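Local coordinates for probable FAD-dependent oxidoreductase PA4991 (Pseudomonas aeruginosa PAO1, PDB 5EZ7), which binds one FAD per subunit and probably acts as an oxidoreductase on a substrate still unknown, showing neither amino-acid oxidase nor glycerol-3-phosphate dehydrogenase activity, at residues A[22-27]-A[87-92]; A[77-82]-A[153-158]; A[243-248]-A[254-259]; A[261-266]-A[382-387]; A[279-284]-A[312-317]. One frame throughout, in Å; residues are numbered along the deposited sequence.

Contact 1 (A[22-27]-A[87-92])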
# COMPACT_ATOMS: atom_id res chain seq x y z
N LEU A 22 -3.48 -4.45 9.75
CA LEU A 22 -4.32 -5.41 10.49
C LEU A 22 -3.58 -5.97 11.68
O LEU A 22 -4.15 -6.10 12.75
CB LEU A 22 -4.72 -6.58 9.59
CG LEU A 22 -5.42 -7.79 10.25
CD1 LEU A 22 -6.78 -7.38 10.82
CD2 LEU A 22 -5.56 -8.95 9.25
N ASN A 23 -2.33 -6.36 11.48
CA ASN A 23 -1.57 -6.91 12.60
C ASN A 23 -1.52 -5.91 13.76
O ASN A 23 -1.70 -6.26 14.91
CB ASN A 23 -0.17 -7.28 12.15
CG ASN A 23 0.61 -8.09 13.18
OD1 ASN A 23 0.08 -9.07 13.72
ND2 ASN A 23 1.86 -7.73 13.41
N ALA A 24 -1.29 -4.64 13.44
CA ALA A 24 -1.16 -3.65 14.46
C ALA A 24 -2.49 -3.43 15.22
O ALA A 24 -2.48 -3.31 16.44
CB ALA A 24 -0.67 -2.37 13.84
N ARG A 25 -3.60 -3.36 14.50
CA ARG A 25 -4.92 -3.31 15.09
C ARG A 25 -5.23 -4.48 16.05
O ARG A 25 -5.75 -4.28 17.17
CB ARG A 25 -5.97 -3.27 13.96
CG ARG A 25 -6.06 -1.90 13.27
CD ARG A 25 -6.97 -0.88 13.98
NE ARG A 25 -8.35 -1.40 13.93
CZ ARG A 25 -9.16 -1.34 12.85
NH1 ARG A 25 -8.82 -0.71 11.70
NH2 ARG A 25 -10.34 -1.92 12.93
N LEU A 26 -4.91 -5.71 15.61
CA LEU A 26 -5.21 -6.90 16.38
C LEU A 26 -4.44 -6.95 17.70
O LEU A 26 -5.04 -7.16 18.79
CB LEU A 26 -4.97 -8.16 15.55
CG LEU A 26 -6.01 -8.40 14.44
CD1 LEU A 26 -5.64 -9.58 13.59
CD2 LEU A 26 -7.44 -8.58 14.94
N ARG A 27 -3.13 -6.70 17.61
CA ARG A 27 -2.28 -6.60 18.79
C ARG A 27 -2.75 -5.53 19.74
O ARG A 27 -2.72 -5.70 20.95
CB ARG A 27 -0.90 -6.22 18.37
CG ARG A 27 -0.18 -7.34 17.70
CD ARG A 27 1.23 -6.88 17.35
NE ARG A 27 2.14 -6.98 18.48
CZ ARG A 27 2.54 -8.14 18.98
NH1 ARG A 27 2.11 -9.31 18.49
NH2 ARG A 27 3.39 -8.15 19.97
N GLY A 87 -5.80 8.43 17.29
CA GLY A 87 -6.12 7.62 16.12
C GLY A 87 -6.29 6.16 16.47
O GLY A 87 -5.95 5.75 17.57
N GLU A 88 -6.77 5.37 15.52
CA GLU A 88 -6.89 3.91 15.72
C GLU A 88 -5.54 3.13 15.78
O GLU A 88 -5.52 1.98 16.24
CB GLU A 88 -7.78 3.29 14.64
CG GLU A 88 -7.09 3.22 13.29
CD GLU A 88 -8.07 3.02 12.14
OE1 GLU A 88 -8.02 1.93 11.50
OE2 GLU A 88 -8.90 3.96 11.91
N LEU A 89 -4.45 3.74 15.31
CA LEU A 89 -3.08 3.25 15.55
C LEU A 89 -2.16 4.40 15.98
O LEU A 89 -2.41 5.56 15.64
CB LEU A 89 -2.51 2.59 14.29
CG LEU A 89 -3.09 1.25 13.83
CD1 LEU A 89 -2.37 0.82 12.55
CD2 LEU A 89 -3.02 0.14 14.89
N ASP A 90 -1.12 4.07 16.74
CA ASP A 90 -0.09 5.04 17.06
C ASP A 90 0.94 5.16 15.94
O ASP A 90 1.95 4.47 15.95
CB ASP A 90 0.61 4.68 18.36
CG ASP A 90 1.44 5.81 18.89
OD1 ASP A 90 1.60 6.84 18.21
OD2 ASP A 90 1.93 5.69 20.01
N LEU A 91 0.70 6.05 14.99
CA LEU A 91 1.67 6.40 13.98
C LEU A 91 2.27 7.76 14.27
O LEU A 91 2.60 8.49 13.35
CB LEU A 91 1.01 6.41 12.59
CG LEU A 91 0.24 5.16 12.13
CD1 LEU A 91 -0.20 5.30 10.69
CD2 LEU A 91 1.01 3.86 12.32
N ARG A 92 2.42 8.13 15.54
CA ARG A 92 3.04 9.43 15.81
C ARG A 92 4.50 9.45 15.34
O ARG A 92 5.23 8.49 15.55
CB ARG A 92 2.94 9.78 17.28
CG ARG A 92 1.58 10.35 17.66
CD ARG A 92 1.42 10.47 19.15
NE ARG A 92 1.74 9.21 19.81
CZ ARG A 92 1.55 8.96 21.10
NH1 ARG A 92 1.90 7.77 21.58
NH2 ARG A 92 0.99 9.85 21.92
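Two groups share OE1 of Glu-88. Arg-25 NH1 stands 2.8 Å from Glu-88 OE1 in a salt bridge, and the indole NE1 of Trp-21 adds a weak hydrogen bond to the same oxygen. Guanidinium and carboxylate planes are 83° apart, so the charges meet through one nitrogen and one oxygen instead of as a flat two-pronged pair. Arg-25 reaches the carboxylate by folding, with bends at chi2 (-85°) and chi3 (-65°). Its NH2 turns to Asp-355, while Glu-88 OE2 takes Arg-78, and this chain of alternating charges would favour the ionised form of each. Alongside the polar link runs an apolar one: Leu-89 packs against the flank of the helix, its methyl CD2 3.6 Å from Ala-24 CB and 4.0 Å from Arg-25 CG, whose side chain it crosses at about a right angle. Farther along the loop, Asp-90 OD1 accepts from both N and NE of Arg-92, which come from opposite faces of the carboxylate; the first of these bonds makes an Asx turn. Helix 17-28, on which the loop packs, begins within the glycine-rich turn of Gly-14, Gly-16 and Gly-19, a pattern consistent with the FAD-binding Rossmann-type fold.

Contact 2 (A[77-82]-A[153-158])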
# COMPACT_ATOMS: atom_id res chain seq x y z
N ARG A 77 -9.32 11.43 7.05
CA ARG A 77 -9.52 11.73 8.48
C ARG A 77 -8.93 10.61 9.36
O ARG A 77 -8.14 10.86 10.26
CB ARG A 77 -11.01 11.93 8.77
CG ARG A 77 -11.34 12.31 10.21
CD ARG A 77 -12.85 12.22 10.49
NE ARG A 77 -13.36 10.84 10.38
CZ ARG A 77 -13.23 9.89 11.31
NH1 ARG A 77 -12.60 10.14 12.45
NH2 ARG A 77 -13.71 8.66 11.12
N ARG A 78 -9.30 9.38 9.08
CA ARG A 78 -8.77 8.26 9.86
C ARG A 78 -7.23 8.15 9.90
O ARG A 78 -6.66 7.94 10.95
CB ARG A 78 -9.43 6.97 9.41
CG ARG A 78 -10.89 6.91 9.89
CD ARG A 78 -11.61 5.62 9.51
NE ARG A 78 -11.03 4.45 10.15
CZ ARG A 78 -11.43 3.20 9.91
NH1 ARG A 78 -12.42 2.97 9.04
NH2 ARG A 78 -10.83 2.18 10.52
N TRP A 79 -6.55 8.35 8.77
CA TRP A 79 -5.09 8.28 8.72
C TRP A 79 -4.45 9.45 9.43
O TRP A 79 -3.48 9.27 10.16
CB TRP A 79 -4.60 8.25 7.29
CG TRP A 79 -4.82 6.97 6.61
CD1 TRP A 79 -5.98 6.51 6.16
CD2 TRP A 79 -3.85 6.01 6.26
NE1 TRP A 79 -5.82 5.31 5.54
CE2 TRP A 79 -4.50 4.98 5.59
CE3 TRP A 79 -2.47 5.92 6.45
CZ2 TRP A 79 -3.85 3.87 5.11
CZ3 TRP A 79 -1.81 4.81 5.96
CH2 TRP A 79 -2.51 3.80 5.28
N ARG A 80 -5.02 10.63 9.24
CA ARG A 80 -4.62 11.83 9.98
C ARG A 80 -4.68 11.60 11.49
O ARG A 80 -3.69 11.81 12.19
CB ARG A 80 -5.51 13.04 9.59
CG ARG A 80 -5.28 14.34 10.37
CD ARG A 80 -4.13 15.19 9.82
NE ARG A 80 -4.46 15.74 8.50
CZ ARG A 80 -3.63 16.48 7.75
NH1 ARG A 80 -2.40 16.81 8.16
NH2 ARG A 80 -4.05 16.90 6.56
N ALA A 81 -5.81 11.13 11.99
CA ALA A 81 -5.94 10.88 13.42
C ALA A 81 -4.76 10.06 13.96
O ALA A 81 -4.27 10.33 15.05
CB ALA A 81 -7.25 10.19 13.71
N CYS A 82 -4.29 9.08 13.20
CA CYS A 82 -3.23 8.19 13.68
C CYS A 82 -1.93 8.89 13.95
O CYS A 82 -1.13 8.39 14.73
CB CYS A 82 -2.98 7.01 12.73
SG CYS A 82 -4.47 6.01 12.51
N ILE A 153 -3.78 13.18 1.93
CA ILE A 153 -2.48 13.28 2.59
C ILE A 153 -1.54 12.43 1.79
O ILE A 153 -1.99 11.43 1.20
CB ILE A 153 -2.44 12.57 3.97
CG1 ILE A 153 -3.65 12.84 4.82
CG2 ILE A 153 -1.21 12.98 4.76
CD1 ILE A 153 -3.82 11.78 5.91
N VAL A 154 -0.24 12.74 1.83
CA VAL A 154 0.77 11.86 1.23
C VAL A 154 1.83 11.42 2.23
O VAL A 154 2.55 12.25 2.76
CB VAL A 154 1.49 12.53 0.06
CG1 VAL A 154 2.43 11.53 -0.62
CG2 VAL A 154 0.46 13.09 -0.91
N PHE A 155 1.93 10.11 2.40
CA PHE A 155 2.74 9.46 3.43
C PHE A 155 4.05 9.07 2.81
O PHE A 155 4.09 8.71 1.67
CB PHE A 155 2.05 8.18 3.98
CG PHE A 155 1.25 8.40 5.23
CD1 PHE A 155 0.02 9.04 5.18
CD2 PHE A 155 1.71 7.98 6.47
CE1 PHE A 155 -0.73 9.27 6.35
CE2 PHE A 155 0.97 8.22 7.64
CZ PHE A 155 -0.25 8.88 7.57
N ASP A 156 5.13 9.15 3.58
CA ASP A 156 6.40 8.47 3.27
C ASP A 156 6.19 7.00 3.63
O ASP A 156 6.24 6.63 4.82
CB ASP A 156 7.57 9.08 4.09
CG ASP A 156 8.91 8.35 3.87
OD1 ASP A 156 8.98 7.51 2.94
OD2 ASP A 156 9.91 8.63 4.59
N VAL A 157 5.95 6.17 2.63
CA VAL A 157 5.55 4.78 2.85
C VAL A 157 6.63 3.93 3.52
O VAL A 157 6.34 3.23 4.47
CB VAL A 157 4.99 4.09 1.58
CG1 VAL A 157 4.61 2.65 1.88
CG2 VAL A 157 3.74 4.82 1.09
N PRO A 158 7.87 4.00 3.04
CA PRO A 158 8.89 3.26 3.79
C PRO A 158 8.91 3.57 5.32
O PRO A 158 9.07 2.65 6.13
CB PRO A 158 10.20 3.71 3.16
CG PRO A 158 9.84 4.39 1.87
CD PRO A 158 8.37 4.55 1.76
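Helix 77-82 runs across strand 153-155 with the two axes 10.0 Å apart at closest approach and 53° between their directions. This is helix-on-sheet packing: the strand is the middle one of a small antiparallel sheet, between 52-53 and 96-98, and the helix lies over the face that carries Ile-153 and Phe-155. Trp-79 provides the main aromatic link. It makes a T-shaped (edge-to-face) pair with Phe-155, the edge of its six-membered ring aimed at the phenyl face, with centroids 5.3 Å apart and planes at 67°. The leading atom is Trp-79 CE3, which sits 3.7 Å above the Phe-155 plane and is displaced toward the rim, over CE1 and CZ more than over the ring centre. The far side of the indole is fixed separately, because NE1 donates to the carbonyl of Ala-348, an FAD-binding residue, so that the ring is held at both its polar and its apolar margin. Phe-155 is tied to the same site through its backbone, which bonds to that of Gly-51, another FAD-binding residue. The second apolar link belongs to Ile-153, whose extended chain (chi2 160°) carries the end methyl up to the helix. Arg-80 contributes the foot of its side chain there, while its guanidinium goes to Glu-99. The methyl CD1 of Ile-153 rests 3.9 Å from Trp-79 CB, 4.2 Å from Arg-80 CB and 3.7 Å from Arg-80 N.

Contact 3 (A[243-248]-A[254-259])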
# COMPACT_ATOMS: atom_id res chain seq x y z
N TYR A 243 2.82 17.33 -5.44
CA TYR A 243 1.93 16.19 -5.16
C TYR A 243 0.58 16.52 -5.80
O TYR A 243 -0.17 17.33 -5.24
CB TYR A 243 1.80 15.97 -3.64
CG TYR A 243 3.16 15.79 -2.99
CD1 TYR A 243 3.93 16.89 -2.61
CD2 TYR A 243 3.69 14.53 -2.82
CE1 TYR A 243 5.19 16.70 -2.04
CE2 TYR A 243 4.94 14.35 -2.26
CZ TYR A 243 5.68 15.42 -1.88
OH TYR A 243 6.93 15.18 -1.35
N ALA A 244 0.27 15.96 -6.97
CA ALA A 244 -0.87 16.44 -7.71
C ALA A 244 -1.41 15.48 -8.77
O ALA A 244 -0.66 14.73 -9.36
CB ALA A 244 -0.53 17.78 -8.36
N HIS A 245 -2.72 15.51 -8.97
CA HIS A 245 -3.35 14.92 -10.15
C HIS A 245 -3.50 16.03 -11.21
O HIS A 245 -4.11 17.04 -10.91
CB HIS A 245 -4.75 14.42 -9.83
CG HIS A 245 -4.82 13.40 -8.74
ND1 HIS A 245 -4.14 12.20 -8.77
CD2 HIS A 245 -5.58 13.37 -7.61
CE1 HIS A 245 -4.44 11.50 -7.69
NE2 HIS A 245 -5.30 12.20 -6.97
N CYS A 246 -2.93 15.85 -12.41
CA CYS A 246 -3.16 16.78 -13.54
C CYS A 246 -4.39 16.30 -14.28
O CYS A 246 -4.41 15.20 -14.79
CB CYS A 246 -1.98 16.89 -14.54
SG CYS A 246 -2.34 17.91 -16.03
N LEU A 247 -5.41 17.14 -14.30
CA LEU A 247 -6.57 16.89 -15.12
C LEU A 247 -6.47 17.69 -16.40
O LEU A 247 -6.11 18.88 -16.40
CB LEU A 247 -7.84 17.29 -14.38
CG LEU A 247 -7.95 16.71 -12.98
CD1 LEU A 247 -8.97 17.49 -12.15
CD2 LEU A 247 -8.31 15.22 -13.05
N GLY A 248 -6.76 17.01 -17.50
CA GLY A 248 -7.25 17.66 -18.70
C GLY A 248 -8.75 17.47 -18.63
O GLY A 248 -9.37 17.63 -17.56
N ARG A 254 -4.54 12.69 -15.93
CA ARG A 254 -3.63 12.57 -17.07
C ARG A 254 -2.28 12.01 -16.57
O ARG A 254 -1.79 10.98 -17.05
CB ARG A 254 -3.48 13.97 -17.71
CG ARG A 254 -2.68 14.13 -19.01
CD ARG A 254 -3.32 15.23 -19.89
NE ARG A 254 -2.44 15.87 -20.88
CZ ARG A 254 -2.17 15.42 -22.13
NH1 ARG A 254 -1.34 16.14 -22.91
NH2 ARG A 254 -2.70 14.28 -22.60
N ILE A 255 -1.72 12.69 -15.57
CA ILE A 255 -0.58 12.23 -14.79
C ILE A 255 -0.85 12.52 -13.33
O ILE A 255 -1.59 13.46 -13.01
CB ILE A 255 0.74 12.93 -15.19
CG1 ILE A 255 0.71 14.43 -14.87
CG2 ILE A 255 1.01 12.74 -16.68
CD1 ILE A 255 2.09 15.08 -14.82
N THR A 256 -0.22 11.71 -12.48
CA THR A 256 -0.25 11.88 -11.01
C THR A 256 1.24 12.01 -10.57
O THR A 256 2.03 11.09 -10.79
CB THR A 256 -1.02 10.69 -10.30
OG1 THR A 256 -2.43 10.79 -10.56
CG2 THR A 256 -0.88 10.70 -8.78
N VAL A 257 1.61 13.16 -10.01
CA VAL A 257 2.97 13.38 -9.53
C VAL A 257 3.06 13.30 -8.02
O VAL A 257 2.32 13.98 -7.32
CB VAL A 257 3.55 14.75 -9.95
CG1 VAL A 257 5.03 14.86 -9.58
CG2 VAL A 257 3.40 14.96 -11.44
N THR A 258 4.02 12.52 -7.53
CA THR A 258 4.49 12.62 -6.14
C THR A 258 6.00 12.83 -6.13
O THR A 258 6.71 12.37 -7.03
CB THR A 258 4.06 11.38 -5.35
OG1 THR A 258 4.39 10.17 -6.09
CG2 THR A 258 2.55 11.42 -5.14
N THR A 259 6.50 13.58 -5.15
CA THR A 259 7.94 13.85 -5.00
C THR A 259 8.54 13.06 -3.83
O THR A 259 8.01 13.10 -2.72
CB THR A 259 8.22 15.35 -4.83
OG1 THR A 259 7.67 16.02 -5.95
CG2 THR A 259 9.76 15.66 -4.74
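Two neighbouring strands of a beta hairpin, 244-246 and 255-261, meet as antiparallel partners in a buried part of a large mixed sheet. The backbone ladder shows it most clearly at Ala-244 and Val-257, a hydrogen-bonded pair in which Ala-244 N donates to Val-257 O over 2.9 Å and Val-257 N returns a bond of 2.8 Å to Ala-244 O. CA of Tyr-243 makes a CA-H...O contact with Val-257 O as well. Next comes the non-hydrogen-bonded pair of His-245 and Thr-256, whose side chains run side by side, His-245 CG standing anti to the carbonyl carbon (chi1 -58°) to bring ND1 alongside. Thr-256 OG1 meets His-245 ND1 at the edge of the imidazole, in its plane, at 2.8 Å; either atom could be the donor, and the nearly straight bond (160°) favours this rotation of the ring. The ring also meets His-101 edge-to-face, a second restraint. In the DAO family a broad mixed sheet forms the second domain, packed against the FAD-binding one, and the hairpin is close to the cofactor: Thr-256 is about 6 Å from FAD at the side chain, and Thr-258 OG1 bonds to Gln-50, which binds it. On the other face Cys-246 CB packs 3.7 Å from Ile-255 CG1, with a mercury ion modelled unreliably close to the cysteine. At the Tyr-243 end of the ladder the phenol lies along the backbone of the partner strand, and its OH makes a weak hydrogen bond of 2.7 Å to Thr-259 O.

Contact 4 (A[261-266]-A[382-387])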
# COMPACT_ATOMS: atom_id res chain seq x y z
N PRO A 261 12.18 12.53 -1.73
CA PRO A 261 13.59 12.82 -1.39
C PRO A 261 14.47 11.58 -1.42
O PRO A 261 14.02 10.52 -1.08
CB PRO A 261 13.51 13.35 0.05
CG PRO A 261 12.12 13.88 0.17
CD PRO A 261 11.30 12.91 -0.61
N THR A 262 15.72 11.72 -1.86
CA THR A 262 16.63 10.60 -1.86
C THR A 262 17.72 10.83 -0.86
O THR A 262 17.95 11.96 -0.45
CB THR A 262 17.19 10.29 -3.27
OG1 THR A 262 17.78 11.46 -3.87
CG2 THR A 262 16.10 9.79 -4.13
N ARG A 263 18.37 9.74 -0.45
CA ARG A 263 19.46 9.82 0.56
C ARG A 263 20.60 10.74 0.20
O ARG A 263 21.18 11.32 1.09
CB ARG A 263 20.04 8.44 0.89
CG ARG A 263 19.27 7.72 1.99
CD ARG A 263 19.83 6.34 2.27
NE ARG A 263 18.76 5.33 2.09
CZ ARG A 263 18.62 4.50 1.05
NH1 ARG A 263 19.50 4.49 0.04
NH2 ARG A 263 17.59 3.63 1.03
N ASP A 264 20.92 10.88 -1.08
CA ASP A 264 21.97 11.79 -1.54
C ASP A 264 21.53 13.26 -1.74
O ASP A 264 22.29 14.03 -2.34
CB ASP A 264 22.55 11.28 -2.86
CG ASP A 264 21.52 11.30 -4.00
OD1 ASP A 264 20.51 12.06 -3.98
OD2 ASP A 264 21.70 10.51 -4.94
N GLY A 265 20.33 13.65 -1.30
CA GLY A 265 19.90 15.06 -1.35
C GLY A 265 19.25 15.55 -2.65
O GLY A 265 18.91 16.72 -2.78
N GLN A 266 19.05 14.66 -3.61
CA GLN A 266 18.23 14.93 -4.76
C GLN A 266 16.80 14.48 -4.44
O GLN A 266 16.52 14.09 -3.29
CB GLN A 266 18.81 14.22 -5.98
CG GLN A 266 20.15 14.79 -6.38
CD GLN A 266 20.67 14.33 -7.73
OE1 GLN A 266 19.98 13.66 -8.52
NE2 GLN A 266 21.89 14.72 -8.03
N LEU A 382 13.04 -5.12 5.64
CA LEU A 382 12.28 -4.05 5.02
C LEU A 382 12.70 -3.80 3.60
O LEU A 382 13.87 -3.91 3.27
CB LEU A 382 12.44 -2.75 5.79
CG LEU A 382 11.86 -2.75 7.19
CD1 LEU A 382 12.34 -1.49 7.89
CD2 LEU A 382 10.36 -2.69 7.14
N ALA A 383 11.73 -3.46 2.77
CA ALA A 383 11.98 -3.13 1.37
C ALA A 383 12.50 -1.70 1.23
O ALA A 383 12.10 -0.81 1.98
CB ALA A 383 10.71 -3.28 0.56
N GLU A 384 13.37 -1.50 0.26
CA GLU A 384 13.76 -0.16 -0.16
C GLU A 384 12.81 0.34 -1.26
O GLU A 384 12.32 -0.43 -2.05
CB GLU A 384 15.17 -0.15 -0.73
CG GLU A 384 16.26 -0.60 0.25
CD GLU A 384 17.67 -0.24 -0.23
OE1 GLU A 384 17.98 0.98 -0.34
OE2 GLU A 384 18.46 -1.18 -0.46
N PRO A 385 12.54 1.64 -1.30
CA PRO A 385 11.80 2.18 -2.43
C PRO A 385 12.58 2.07 -3.74
O PRO A 385 13.78 2.12 -3.72
CB PRO A 385 11.61 3.63 -2.03
CG PRO A 385 12.77 3.94 -1.14
CD PRO A 385 12.99 2.70 -0.37
N ALA A 386 11.90 1.90 -4.86
CA ALA A 386 12.55 1.77 -6.22
C ALA A 386 13.49 2.95 -6.62
O ALA A 386 14.54 2.76 -7.22
CB ALA A 386 11.48 1.57 -7.27
N TRP A 387 13.14 4.16 -6.21
CA TRP A 387 13.99 5.33 -6.41
C TRP A 387 15.39 5.25 -5.75
O TRP A 387 16.33 5.93 -6.24
CB TRP A 387 13.31 6.66 -6.02
CG TRP A 387 12.33 6.66 -4.94
CD1 TRP A 387 12.52 7.05 -3.67
CD2 TRP A 387 10.95 6.33 -5.05
NE1 TRP A 387 11.35 6.94 -2.96
CE2 TRP A 387 10.37 6.51 -3.80
CE3 TRP A 387 10.15 5.88 -6.10
CZ2 TRP A 387 9.04 6.23 -3.55
CZ3 TRP A 387 8.83 5.62 -5.85
CH2 TRP A 387 8.29 5.78 -4.60
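The ionic part belongs to Arg-263 and Glu-384. A bend of Arg-263 at chi3 (-123°) brings NH2 to Glu-384 OE1, where it donates over 3.0 Å on the anti side of the carboxylate with a bent N-H...O angle of 140°. The side chains meet at about a right angle and the two planar groups are 52° apart, so a single nitrogen makes the bond, while NH1 of Arg-263 turns to Glu-388. Van der Waals contact is thinner: the methyl CG2 of Thr-262 comes no nearer than 4.4 Å to the carbonyl oxygen of Trp-387. Around the indole, Pro-385 CB lies 3.4 Å above one face near the rim, and His-260 and Tyr-270 meet the ring as well. Hydrogen bonds inside 261-266 set the shape of the hairpin turn. Thr-262 to Gly-265 form a type I turn, and Asp-264 OD1 accepts from Thr-262 OG1 at 2.8 Å and from Gln-266 N at 3.0 Å, the latter an Asx turn. These bonds are internal, and OD2 adds a salt bridge to Lys-235 of strand 224-236. With both charged partners exposed and touching a crystal neighbour, the salt bridge across the contact is likely to be modest, and its exact geometry may depend on the lattice.

Contact 5 (A[279-284]-A[312-317])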
# COMPACT_ATOMS: atom_id res chain seq x y z
N ASP A 279 -1.98 2.31 -22.28
CA ASP A 279 -1.06 2.68 -23.37
C ASP A 279 0.37 2.83 -22.85
O ASP A 279 1.29 2.45 -23.54
CB ASP A 279 -1.52 3.93 -24.10
CG ASP A 279 -2.88 3.76 -24.73
OD1 ASP A 279 -3.10 2.75 -25.44
OD2 ASP A 279 -3.73 4.63 -24.48
N GLY A 280 0.54 3.31 -21.64
CA GLY A 280 1.84 3.26 -21.00
C GLY A 280 2.38 1.85 -20.87
O GLY A 280 3.56 1.59 -21.16
N VAL A 281 1.53 0.94 -20.43
CA VAL A 281 1.91 -0.46 -20.33
C VAL A 281 2.38 -0.99 -21.68
O VAL A 281 3.37 -1.69 -21.74
CB VAL A 281 0.79 -1.35 -19.71
CG1 VAL A 281 1.14 -2.84 -19.80
CG2 VAL A 281 0.58 -0.99 -18.23
N ALA A 282 1.73 -0.61 -22.78
CA ALA A 282 2.11 -1.15 -24.09
C ALA A 282 3.44 -0.55 -24.64
O ALA A 282 4.10 -1.19 -25.44
CB ALA A 282 0.98 -0.95 -25.09
N ARG A 283 3.80 0.65 -24.23
CA ARG A 283 5.06 1.26 -24.64
C ARG A 283 6.23 0.63 -23.88
O ARG A 283 6.16 0.35 -22.67
CB ARG A 283 5.05 2.78 -24.36
CG ARG A 283 4.10 3.61 -25.22
CD ARG A 283 4.28 5.12 -24.99
NE ARG A 283 3.68 5.55 -23.73
CZ ARG A 283 2.45 6.04 -23.56
NH1 ARG A 283 1.60 6.24 -24.59
NH2 ARG A 283 2.05 6.39 -22.34
N ASP A 284 7.34 0.45 -24.59
CA ASP A 284 8.59 0.03 -23.97
C ASP A 284 9.20 1.18 -23.16
O ASP A 284 8.69 2.30 -23.15
CB ASP A 284 9.57 -0.54 -25.03
CG ASP A 284 9.84 0.46 -26.18
OD1 ASP A 284 10.72 1.36 -26.02
OD2 ASP A 284 9.14 0.35 -27.23
N THR A 312 11.92 3.53 -15.50
CA THR A 312 10.53 3.15 -15.37
C THR A 312 10.41 1.91 -14.52
O THR A 312 11.41 1.23 -14.23
CB THR A 312 9.85 2.94 -16.71
OG1 THR A 312 10.17 1.63 -17.20
CG2 THR A 312 10.27 4.03 -17.71
N LEU A 313 9.18 1.64 -14.10
CA LEU A 313 8.90 0.53 -13.24
C LEU A 313 7.58 -0.13 -13.65
O LEU A 313 6.55 0.55 -13.73
CB LEU A 313 8.78 1.08 -11.85
CG LEU A 313 8.39 0.10 -10.76
CD1 LEU A 313 9.56 -0.85 -10.49
CD2 LEU A 313 8.05 0.88 -9.53
N ARG A 314 7.62 -1.44 -13.90
CA ARG A 314 6.44 -2.24 -14.24
C ARG A 314 6.02 -2.94 -12.97
O ARG A 314 6.85 -3.51 -12.28
CB ARG A 314 6.76 -3.24 -15.34
CG ARG A 314 7.61 -2.65 -16.46
CD ARG A 314 7.66 -3.50 -17.73
NE ARG A 314 6.48 -3.16 -18.46
CZ ARG A 314 6.36 -2.54 -19.63
NH1 ARG A 314 7.39 -2.23 -20.39
NH2 ARG A 314 5.13 -2.27 -20.05
N VAL A 315 4.75 -2.84 -12.61
CA VAL A 315 4.23 -3.55 -11.44
C VAL A 315 2.75 -3.80 -11.62
O VAL A 315 2.01 -2.98 -12.17
CB VAL A 315 4.52 -2.80 -10.12
CG1 VAL A 315 4.03 -1.37 -10.15
CG2 VAL A 315 3.93 -3.50 -8.91
N ASP A 316 2.33 -4.97 -11.18
CA ASP A 316 0.91 -5.40 -11.22
C ASP A 316 0.17 -4.97 -9.96
O ASP A 316 0.70 -5.11 -8.86
CB ASP A 316 0.83 -6.92 -11.27
CG ASP A 316 1.26 -7.48 -12.59
OD1 ASP A 316 1.20 -6.76 -13.61
OD2 ASP A 316 1.61 -8.69 -12.59
N ARG A 317 -1.02 -4.41 -10.13
CA ARG A 317 -1.95 -4.25 -9.01
C ARG A 317 -2.64 -5.59 -8.83
O ARG A 317 -3.08 -6.17 -9.80
CB ARG A 317 -2.96 -3.15 -9.27
CG ARG A 317 -2.34 -1.76 -9.25
CD ARG A 317 -3.24 -0.76 -9.95
NE ARG A 317 -3.23 -0.98 -11.38
CZ ARG A 317 -3.77 -0.17 -12.29
NH1 ARG A 317 -3.71 -0.50 -13.59
NH2 ARG A 317 -4.38 0.96 -11.92
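Arg-314 reaches from its strand to the carbonyls of Val-281 and Arg-283, at and just past the end of helix 278-282. From CB the chain leaves with CG anti to the carbonyl carbon (chi1 -43°), and the side chain touches His-230 of the adjoining strand. A bend at chi3 (83°) then swings the guanidinium toward the helix. CZ comes to 3.8 Å from Val-281 O, and NH1 is 3.7 Å from Arg-283 O, both near the plane of the group, so the carbonyls approach its edge. NH2 lies closest, 2.5 Å from Val-281 O, but with an N-H...O angle of 122° this hydrogen bond is weak, and so short a distance should be read with caution. The same NH2 also touches the helix flank, 4.0 Å from Val-281 CG1. Carbonyls at the C-terminal end of a helix carry partial negative charge, which would suit a cation placed there. The helix ends here: Arg-283 leaves the helical path and Asp-284 caps the next helix, 285-299, with a weak bond to Ala-287 N. Arg-314 thus lies at the surface between short helix 278-282 and outermost strand 309-320, which pairs with 224-236 and whose Val-315 and Arg-317 touch FAD.

Following the chain from the N terminus, contact 1 brings the loop 87-92 back to helix 17-28, and contact 2 opens at 77-82 before contact 1 has closed, so the two cross; they touch where Leu-91 N approaches Cys-82 O, a probable hydrogen bond. Together they tie the FAD-binding region to the small three-stranded sheet. Contact 3, a local hairpin, follows in series and meets contact 2 where Val-154 packs on Tyr-243. Contact 4 starts just after it and spans the longest loop, joining the next turn to the C-terminal segment. Contact 5 opens and closes within that span, linking a short helix to the border strand of the sheet that also holds contact 3.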